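Local structure of putative marr-family transcriptional repressor (Streptomyces coelicolor, 3ZPL) at residues K64-P69 / A116-E121. The protein binds DNA through a winged-helix domain and probably acts as a MarR-family transcriptional regulator, a putative repressor. Sequence-based numbering, arbitrary orientation.
Sequences KLAESP and AILTDE
In the winged helix-turn-helix domain, the C-terminal part of helix 56-66 packs on the middle strand of the small antiparallel sheet, with Leu65 and Ala66 meeting Ala116 and Leu118. The segments approach most closely at Leu65 and Leu118, whose CA atoms are 6.1 Å apart. Both CA-CB bonds there point into the interface, and Leu65 CB lies 4.0 Å from Leu118 CB, a contact at the base of the two side chains. Beyond this point the branches diverge. Leu65 has CG anti to its carbonyl carbon (chi1 -62°), which carries the isopropyl end along the strand toward Ala116; CD1 comes within 4.3 Å of Ala116 CB, while CD2 lies against the strand backbone, 3.6 Å from Ala116 O. Leu118 goes the other way: with CG opposite the backbone N (chi1 176°), its CD2 methyl reaches Ala66 and meets its CB at 3.6 Å. Cohesion between the segments is thus apolar, with 199 Å² buried in total. Ile117, the residue between Ala116 and Leu118, directs its CB away from the helix and packs on Arg103 and Glu105 of strand 102-106.

The chain around Ser68 carries its own polar ties: Ser68 N bonds to Leu65 O, and Ser68 OG turns back to Lys64 O at 2.6 Å, tilted 27° from the carbonyl plane. On the other segment, Thr119 is the N-cap of helix 120-142, its OG1 bonded to Gly122 N. Leu78 of helix 75-82 touches both Leu65 and Ala116, and Leu126 of helix 120-142 packs on Ala66, continuing the hydrophobic layer. Such a leucine-rich join between a helix and the central strand is consistent with the core of the MarR-type winged-helix fold.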
# COMPACT_ATOMS: atom_id res chain seq x y z
N LYS A 64 2.65 -15.95 8.49
CA LYS A 64 3.63 -15.80 9.56
C LYS A 64 3.43 -16.81 10.69
O LYS A 64 4.41 -17.23 11.32
CB LYS A 64 3.66 -14.38 10.10
CG LYS A 64 4.84 -14.16 11.03
CD LYS A 64 6.16 -14.65 10.45
CE LYS A 64 7.26 -14.58 11.49
NZ LYS A 64 8.52 -15.18 10.97
N LEU A 65 2.18 -17.16 10.99
CA LEU A 65 1.89 -18.16 12.06
C LEU A 65 2.29 -19.54 11.59
O LEU A 65 3.03 -20.25 12.28
CB LEU A 65 0.41 -18.17 12.41
CG LEU A 65 -0.17 -16.87 12.97
CD1 LEU A 65 -1.65 -17.06 13.29
CD2 LEU A 65 0.59 -16.43 14.21
N ALA A 66 1.86 -19.89 10.37
CA ALA A 66 2.30 -21.13 9.71
C ALA A 66 3.83 -21.34 9.75
O ALA A 66 4.30 -22.46 9.86
CB ALA A 66 1.82 -21.13 8.26
N GLU A 67 4.57 -20.24 9.69
CA GLU A 67 6.02 -20.26 9.80
C GLU A 67 6.55 -20.32 11.22
O GLU A 67 7.72 -20.63 11.43
CB GLU A 67 6.61 -19.00 9.17
CG GLU A 67 6.69 -18.98 7.67
CD GLU A 67 7.46 -17.78 7.18
OE1 GLU A 67 7.38 -16.71 7.86
OE2 GLU A 67 8.15 -17.91 6.13
N SER A 68 5.72 -19.99 12.20
CA SER A 68 6.18 -19.87 13.58
C SER A 68 6.30 -21.21 14.29
O SER A 68 5.68 -22.20 13.89
CB SER A 68 5.24 -18.98 14.37
OG SER A 68 5.13 -17.70 13.77
N PRO A 69 7.08 -21.24 15.38
CA PRO A 69 7.09 -22.45 16.20
C PRO A 69 5.71 -22.69 16.77
O PRO A 69 5.03 -21.75 17.17
CB PRO A 69 8.10 -22.12 17.31
CG PRO A 69 8.96 -21.05 16.75
CD PRO A 69 8.07 -20.24 15.84
N ALA A 116 -2.04 -16.10 19.23
CA ALA A 116 -2.81 -16.37 18.02
C ALA A 116 -2.25 -17.65 17.41
O ALA A 116 -1.07 -17.72 17.10
CB ALA A 116 -2.68 -15.21 17.04
N ILE A 117 -3.09 -18.66 17.29
CA ILE A 117 -2.68 -19.97 16.83
C ILE A 117 -3.43 -20.28 15.55
O ILE A 117 -4.65 -20.08 15.47
CB ILE A 117 -3.02 -21.06 17.86
CG1 ILE A 117 -2.40 -20.71 19.23
CG2 ILE A 117 -2.54 -22.41 17.36
CD1 ILE A 117 -2.97 -21.50 20.38
N LEU A 118 -2.69 -20.76 14.54
CA LEU A 118 -3.28 -21.17 13.27
C LEU A 118 -3.93 -22.53 13.41
O LEU A 118 -3.26 -23.49 13.78
CB LEU A 118 -2.18 -21.23 12.22
CG LEU A 118 -2.51 -21.73 10.80
CD1 LEU A 118 -3.55 -20.84 10.15
CD2 LEU A 118 -1.24 -21.76 9.96
N THR A 119 -5.22 -22.63 13.10
CA THR A 119 -5.93 -23.91 13.14
C THR A 119 -5.49 -24.83 12.02
O THR A 119 -4.85 -24.40 11.08
CB THR A 119 -7.44 -23.72 12.97
OG1 THR A 119 -7.68 -23.11 11.70
CG2 THR A 119 -8.01 -22.86 14.09
N ASP A 120 -5.85 -26.11 12.10
CA ASP A 120 -5.64 -27.03 10.98
C ASP A 120 -6.29 -26.51 9.69
O ASP A 120 -5.64 -26.42 8.66
CB ASP A 120 -6.21 -28.42 11.29
CG ASP A 120 -5.36 -29.21 12.29
OD1 ASP A 120 -4.13 -28.95 12.38
OD2 ASP A 120 -5.94 -30.11 12.96
N GLU A 121 -7.56 -26.16 9.77
CA GLU A 121 -8.29 -25.68 8.60
C GLU A 121 -7.64 -24.45 7.98
O GLU A 121 -7.65 -24.28 6.76
CB GLU A 121 -9.73 -25.35 8.98
CG GLU A 121 -10.77 -25.59 7.90
CD GLU A 121 -10.72 -26.97 7.28
OE1 GLU A 121 -9.72 -27.25 6.60
OE2 GLU A 121 -11.66 -27.78 7.44